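Long-range contacts in acyl-CoA dehydrogenase (Geobacillus kaustophilus, PDB 2PG0), which probably catalyses the FAD-dependent dehydrogenation of acyl chains, introducing a double bond at the alpha-beta position: residues I124-M129 with I165-I170; S87-G92 with H211-A216. All blocks are in the same frame, centred on the assembly; numbering follows the deposited sequence.

How the contacts relate
Both contacts are buried, centres about 11 Å apart, and contact 1 is nested along the chain inside the loop that contact 2 closes. Contact 1 joins two parallel strands of the middle domain through backbone bonds and one carboxylate. Contact 2 sets the 3-10 turn and start of helix 89-105, from the N-terminal domain, against a middle-domain loop through one hydroxyl, one amide and a water. The two meet at Asp214, whose OD2 probably accepts hydrogen bonds from Ile165 N and His166 N, both 2.9 Å away. Asn163 ties them again, bonding to Thr125 O, Gly90 O and Gln213 NE2. The backbone of 124-129 touches FAD, whereas the nearest atoms of Gln213 and FAD are about 7 Å apart.

Contact 1 (I124-M129 with I165-I170); sequences ITAIAM and IHADLI. With FAD (flavin-adenine dinucleotide), chain C.
Ile124 O is gripped by two successive backbone donors, Asp168 N at 2.7 Å and Leu169 N at 3.2 Å, each tilted about 20° from the carbonyl plane. The Asp168 side chain adds a bond in the reverse direction: OD2 accepts a hydrogen bond from Ile124 N at 2.8 Å through its anti lone pair, with a nearly straight N-H...O angle of 166°. Asp168 CG is placed for this by chi1 of -51°, beside the backbone N and anti to the carbonyl carbon. Salt bridges from Arg44 to OD2 and from Arg194 to OD1 complete the clamp, so this buried carboxylate faces two positive charges and is likely to be ionised.

Beyond this end the strands run parallel, Thr125 beside Leu169 and Ala126 beside Ile170, and Ala126 N donates to Leu169 O at 3.0 Å. The closest alkyl contacts run diagonally to the register. Ala167 CB points at the flank of the Ala126 methyl, CB to CB 3.5 Å, Ala128 CB lies 3.9 Å from Ile170 CG2, and the CD1 end of Ile124 reaches His166 CB obliquely. On the opposite face from Ala126, Thr125 CG2 approaches Leu169 CB, while Thr125 OG1 bonds to His94.

The end of the strand and the residue after it present their backbone to the flavin. Ile127 O accepts from FAD N3 at 2.9 Å, and Met129 N donates to FAD O2 at the same length, so two main-chain groups hold the pyrimidine end of the isoalloxazine.

Strand 125-128 is the outermost strand of its sheet within this chain, with strand 187-193 on the far side of 169-175. Helix 89-105 covers the Thr125 and Ile127 face, and strand 151-161 packs against Ala126 and Ala128.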
loop_
_atom_site.group_PDB
_atom_site.type_symbol
_atom_site.label_atom_id
_atom_site.label_comp_id
_atom_site.label_asym_id
_atom_site.label_seq_id
_atom_site.Cartn_x
_atom_site.Cartn_y
_atom_site.Cartn_z
ATOM N N ILE A 124 23.755 14.261 -33.266
ATOM C CA ILE A 124 22.904 13.746 -32.205
ATOM C C ILE A 124 23.761 13.714 -30.942
ATOM O O ILE A 124 24.928 13.345 -31.002
ATOM C CB ILE A 124 22.364 12.340 -32.570
ATOM C CG1 ILE A 124 21.442 12.445 -33.799
ATOM C CG2 ILE A 124 21.637 11.680 -31.379
ATOM C CD1 ILE A 124 20.921 11.114 -34.303
ATOM N N THR A 125 23.182 14.112 -29.813
ATOM C CA THR A 125 23.932 14.223 -28.568
ATOM C C THR A 125 23.588 13.149 -27.539
ATOM O O THR A 125 22.509 12.548 -27.570
ATOM C CB THR A 125 23.757 15.619 -27.916
ATOM O OG1 THR A 125 22.379 15.844 -27.617
ATOM C CG2 THR A 125 24.261 16.730 -28.841
ATOM N N ALA A 126 24.522 12.945 -26.612
ATOM C CA ALA A 126 24.341 12.044 -25.479
ATOM C C ALA A 126 25.116 12.595 -24.292
ATOM O O ALA A 126 25.998 13.442 -24.448
ATOM C CB ALA A 126 24.832 10.659 -25.822
ATOM N N ILE A 127 24.768 12.124 -23.101
ATOM C CA ILE A 127 25.503 12.502 -21.900
ATOM C C ILE A 127 25.936 11.240 -21.148
ATOM O O ILE A 127 25.135 10.310 -20.971
ATOM C CB ILE A 127 24.703 13.506 -21.026
ATOM C CG1 ILE A 127 25.559 14.001 -19.853
ATOM C CG2 ILE A 127 23.331 12.922 -20.590
ATOM C CD1 ILE A 127 25.145 15.355 -19.316
ATOM N N ALA A 128 27.210 11.205 -20.749
ATOM C CA ALA A 128 27.794 10.011 -20.146
ATOM C C ALA A 128 28.382 10.304 -18.772
ATOM O O ALA A 128 29.477 10.872 -18.649
ATOM C CB ALA A 128 28.838 9.378 -21.071
ATOM N N MET A 129 27.619 9.919 -17.752
ATOM C CA MET A 129 27.976 10.105 -16.346
ATOM C C MET A 129 28.273 8.714 -15.764
ATOM O O MET A 129 29.382 8.438 -15.299
ATOM C CB MET A 129 26.801 10.730 -15.558
ATOM C CG MET A 129 26.356 12.164 -15.930
ATOM S SD MET A 129 24.830 12.689 -15.061
ATOM C CE MET A 129 23.651 12.611 -16.403
ATOM N N ILE A 165 24.548 4.573 -29.571
ATOM C CA ILE A 165 25.007 4.244 -30.924
ATOM C C ILE A 165 24.975 5.463 -31.855
ATOM O O ILE A 165 25.959 5.738 -32.542
ATOM C CB ILE A 165 24.227 3.041 -31.534
ATOM C CG1 ILE A 165 24.339 1.800 -30.635
ATOM C CG2 ILE A 165 24.696 2.732 -32.982
ATOM C CD1 ILE A 165 25.774 1.383 -30.274
ATOM N N HIS A 166 23.862 6.199 -31.862
ATOM C CA HIS A 166 23.703 7.330 -32.787
ATOM C C HIS A 166 24.551 8.556 -32.456
ATOM O O HIS A 166 24.918 9.313 -33.357
ATOM C CB HIS A 166 22.236 7.771 -32.885
ATOM C CG HIS A 166 21.407 6.954 -33.824
ATOM N ND1 HIS A 166 21.921 6.367 -34.963
ATOM C CD2 HIS A 166 20.086 6.654 -33.809
ATOM C CE1 HIS A 166 20.955 5.721 -35.594
ATOM N NE2 HIS A 166 19.831 5.885 -34.918
ATOM N N ALA A 167 24.850 8.762 -31.171
ATOM C CA ALA A 167 25.438 10.024 -30.718
ATOM C C ALA A 167 26.758 10.366 -31.410
ATOM O O ALA A 167 27.674 9.540 -31.489
ATOM C CB ALA A 167 25.606 10.035 -29.203
ATOM N N ASP A 168 26.823 11.593 -31.916
ATOM C CA ASP A 168 27.998 12.135 -32.596
ATOM C C ASP A 168 28.785 13.058 -31.676
ATOM O O ASP A 168 29.972 13.321 -31.909
ATOM C CB ASP A 168 27.553 12.920 -33.830
ATOM C CG ASP A 168 26.609 12.130 -34.707
ATOM O OD1 ASP A 168 27.071 11.165 -35.354
ATOM O OD2 ASP A 168 25.404 12.474 -34.744
ATOM N N LEU A 169 28.101 13.573 -30.658
ATOM C CA LEU A 169 28.684 14.426 -29.630
ATOM C C LEU A 169 28.293 13.850 -28.277
ATOM O O LEU A 169 27.110 13.724 -27.983
ATOM C CB LEU A 169 28.126 15.850 -29.721
ATOM C CG LEU A 169 28.494 16.794 -30.865
ATOM C CD1 LEU A 169 27.928 18.168 -30.544
ATOM C CD2 LEU A 169 30.004 16.881 -31.066
ATOM N N ILE A 170 29.274 13.499 -27.456
ATOM C CA ILE A 170 28.964 12.946 -26.137
ATOM C C ILE A 170 29.569 13.839 -25.051
ATOM O O ILE A 170 30.779 14.055 -25.024
ATOM C CB ILE A 170 29.432 11.460 -25.993
ATOM C CG1 ILE A 170 28.876 10.576 -27.122
ATOM C CG2 ILE A 170 29.005 10.882 -24.645
ATOM C CD1 ILE A 170 29.758 10.524 -28.384
HETATM P PA FAD C . 23.330 1.876 -8.061
HETATM O O1A FAD C . 24.403 0.834 -7.969
HETATM O O2A FAD C . 23.838 3.283 -7.867
HETATM O O5B FAD C . 22.169 1.543 -6.986
HETATM C C5B FAD C . 21.569 0.257 -6.951
HETATM C C4B FAD C . 20.391 0.308 -5.976
HETATM O O4B FAD C . 20.874 0.684 -4.695
HETATM C C3B FAD C . 19.377 1.370 -6.397
HETATM O O3B FAD C . 18.061 0.942 -6.116
HETATM C C2B FAD C . 19.696 2.541 -5.498
HETATM O O2B FAD C . 18.599 3.414 -5.303
HETATM C C1B FAD C . 20.149 1.813 -4.232
HETATM N N9A FAD C . 20.954 2.711 -3.386
HETATM C C8A FAD C . 22.204 3.216 -3.653
HETATM N N7A FAD C . 22.568 4.016 -2.627
HETATM C C5A FAD C . 21.570 4.029 -1.714
HETATM C C6A FAD C . 21.424 4.675 -0.492
HETATM N N6A FAD C . 22.342 5.559 -0.090
HETATM N N1A FAD C . 20.261 4.498 0.231
HETATM C C2A FAD C . 19.249 3.682 -0.241
HETATM N N3A FAD C . 19.402 3.029 -1.452
HETATM C C4A FAD C . 20.545 3.210 -2.179
HETATM N N1 FAD C . 23.360 7.244 -17.234
HETATM C C2 FAD C . 23.967 8.304 -17.884
HETATM O O2 FAD C . 24.912 8.887 -17.348
HETATM N N3 FAD C . 23.522 8.698 -19.139
HETATM C C4 FAD C . 22.474 8.033 -19.743
HETATM O O4 FAD C . 22.094 8.381 -20.863
HETATM C C4X FAD C . 21.851 6.970 -19.079
HETATM N N5 FAD C . 20.795 6.295 -19.672
HETATM C C5X FAD C . 20.195 5.224 -19.036
HETATM C C6 FAD C . 19.155 4.555 -19.671
HETATM C C7 FAD C . 18.537 3.479 -19.038
HETATM C C7M FAD C . 17.409 2.798 -19.760
HETATM C C8 FAD C . 18.973 3.073 -17.762
HETATM C C8M FAD C . 18.355 1.921 -17.020
HETATM C C9 FAD C . 20.019 3.739 -17.138
HETATM C C9A FAD C . 20.637 4.826 -17.766
HETATM N N10 FAD C . 21.682 5.517 -17.149
HETATM C C10 FAD C . 22.301 6.572 -17.815
HETATM C "C1'" FAD C . 22.140 5.180 -15.746
HETATM C "C2'" FAD C . 21.148 5.476 -14.608
HETATM O "O2'" FAD C . 21.062 6.848 -14.280
HETATM C "C3'" FAD C . 21.618 4.684 -13.392
HETATM O "O3'" FAD C . 21.249 3.340 -13.621
HETATM C "C4'" FAD C . 21.048 5.168 -12.050
HETATM O "O4'" FAD C . 21.551 6.442 -11.689
HETATM C "C5'" FAD C . 21.344 4.186 -10.915
HETATM O "O5'" FAD C . 22.722 3.860 -10.872
HETATM P P FAD C . 23.154 2.313 -10.849
HETATM O O1P FAD C . 22.491 1.568 -11.979
HETATM O O2P FAD C . 24.652 2.204 -10.903
HETATM O O3P FAD C . 22.558 1.722 -9.467
#

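Contact 2 (S87-G92 with H211-A216); sequences SLVGIG and HAQDTA
The Gln213 amide lies beneath Gly90, whose CA stands obliquely over NE2 at 3.7 Å; on the other side of the amide plane Asp214 OD1 comes within 3.5 Å of NE2. At the amino end, NE2 donates to a water 2.9 Å away and also to Asn163 OD1. Gln213 CG lies against Ser87 O and, at 3.9 Å, Val89 CG2, where the two side chains cross at about a right angle; from there the bend at chi2 (-51°) turns the amide toward Gly90.

The same water donates to Ser87 O at 2.7 Å and accepts a weak bond from Gly90 N, so it links the 3-10 turn and the start of the helix to the amide. Gly90 leaves room for the amide: a CB built there would fall 2.6 Å from Gln213 NE2, a clash with the amide as placed.

At the other end of the contact Ser87 OG accepts from Ala212 N at 2.9 Å, with a bent N-H...O angle of 140°. Beside this bond Ser87 CB and Ala212 CB press together at 3.4 Å, tighter than usual for two carbons. Replacing the serine with alanine removes OG, and Ala212 N-H would probably be left without its acceptor. Trp36 and Glu37 of helix 33-39 also touch Ala212.

With one direct hydrogen bond, one water bridge and few carbon contacts, this junction between the helical N-terminal domain and the middle-domain loop appears to rest mainly on polar pairing and close fit.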
loop_
_atom_site.group_PDB
_atom_site.type_symbol
_atom_site.label_atom_id
_atom_site.label_comp_id
_atom_site.label_asym_id
_atom_site.label_seq_id
_atom_site.Cartn_x
_atom_site.Cartn_y
_atom_site.Cartn_z
ATOM N N SER A 87 10.619 4.652 -26.217
ATOM C CA SER A 87 11.874 4.537 -26.968
ATOM C C SER A 87 12.278 5.847 -27.634
ATOM O O SER A 87 13.410 5.994 -28.087
ATOM C CB SER A 87 11.822 3.394 -27.984
ATOM O OG SER A 87 11.904 2.132 -27.334
ATOM N N LEU A 88 11.352 6.799 -27.672
ATOM C CA LEU A 88 11.625 8.118 -28.239
ATOM C C LEU A 88 12.259 9.117 -27.258
ATOM O O LEU A 88 12.474 10.289 -27.607
ATOM C CB LEU A 88 10.349 8.681 -28.863
ATOM C CG LEU A 88 10.065 8.037 -30.228
ATOM C CD1 LEU A 88 8.594 8.169 -30.573
ATOM C CD2 LEU A 88 10.950 8.618 -31.339
ATOM N N VAL A 89 12.582 8.646 -26.049
ATOM C CA VAL A 89 13.181 9.505 -25.010
ATOM C C VAL A 89 14.503 10.146 -25.410
ATOM O O VAL A 89 14.898 11.158 -24.831
ATOM C CB VAL A 89 13.398 8.763 -23.664
ATOM C CG1 VAL A 89 12.053 8.461 -23.001
ATOM C CG2 VAL A 89 14.276 7.510 -23.841
ATOM N N GLY A 90 15.184 9.544 -26.384
ATOM C CA GLY A 90 16.456 10.069 -26.891
ATOM C C GLY A 90 16.328 11.447 -27.509
ATOM O O GLY A 90 17.286 12.226 -27.503
ATOM N N ILE A 91 15.141 11.757 -28.032
ATOM C CA ILE A 91 14.885 13.091 -28.591
ATOM C C ILE A 91 14.813 14.154 -27.497
ATOM O O ILE A 91 15.493 15.180 -27.588
ATOM C CB ILE A 91 13.637 13.117 -29.492
ATOM C CG1 ILE A 91 13.910 12.292 -30.748
ATOM C CG2 ILE A 91 13.269 14.568 -29.859
ATOM C CD1 ILE A 91 12.685 11.819 -31.460
ATOM N N GLY A 92 13.997 13.902 -26.468
ATOM C CA GLY A 92 13.922 14.780 -25.298
ATOM C C GLY A 92 15.273 14.937 -24.622
ATOM O O GLY A 92 15.608 16.013 -24.134
ATOM N N HIS A 211 12.918 -0.890 -26.237
ATOM C CA HIS A 211 13.602 -1.736 -27.213
ATOM C C HIS A 211 14.142 -0.981 -28.435
ATOM O O HIS A 211 15.131 -1.406 -29.036
ATOM C CB HIS A 211 12.707 -2.899 -27.652
ATOM C CG HIS A 211 12.648 -4.028 -26.667
ATOM N ND1 HIS A 211 11.736 -5.057 -26.772
ATOM C CD2 HIS A 211 13.382 -4.289 -25.557
ATOM C CE1 HIS A 211 11.913 -5.904 -25.771
ATOM N NE2 HIS A 211 12.905 -5.460 -25.019
ATOM N N ALA A 212 13.507 0.135 -28.790
ATOM C CA ALA A 212 13.977 0.947 -29.920
ATOM C C ALA A 212 14.986 2.038 -29.538
ATOM O O ALA A 212 15.471 2.763 -30.404
ATOM C CB ALA A 212 12.786 1.543 -30.700
ATOM N N GLN A 213 15.297 2.158 -28.247
ATOM C CA GLN A 213 16.326 3.091 -27.783
ATOM C C GLN A 213 17.691 2.408 -27.841
ATOM O O GLN A 213 17.863 1.310 -27.300
ATOM C CB GLN A 213 16.035 3.566 -26.356
ATOM C CG GLN A 213 16.185 5.078 -26.151
ATOM C CD GLN A 213 17.514 5.622 -26.652
ATOM O OE1 GLN A 213 18.584 5.211 -26.196
ATOM N NE2 GLN A 213 17.449 6.554 -27.592
ATOM N N ASP A 214 18.653 3.053 -28.503
ATOM C CA ASP A 214 19.992 2.480 -28.692
ATOM C C ASP A 214 20.904 2.745 -27.488
ATOM O O ASP A 214 21.839 3.545 -27.558
ATOM C CB ASP A 214 20.649 2.996 -29.986
ATOM C CG ASP A 214 20.649 4.519 -30.087
ATOM O OD1 ASP A 214 19.571 5.139 -29.981
ATOM O OD2 ASP A 214 21.740 5.101 -30.266
ATOM N N THR A 215 20.626 2.053 -26.394
ATOM C CA THR A 215 21.421 2.183 -25.177
ATOM C C THR A 215 22.684 1.354 -25.319
ATOM O O THR A 215 22.625 0.204 -25.757
ATOM C CB THR A 215 20.648 1.686 -23.941
ATOM O OG1 THR A 215 19.275 2.074 -24.042
ATOM C CG2 THR A 215 21.257 2.274 -22.670
ATOM N N ALA A 216 23.824 1.937 -24.959
ATOM C CA ALA A 216 25.105 1.255 -25.113
ATOM C C ALA A 216 26.152 1.716 -24.110
ATOM O O ALA A 216 26.032 2.789 -23.505
ATOM C CB ALA A 216 25.636 1.422 -26.548
HETATM O O HOH W 1 15.150 7.838 -28.919
#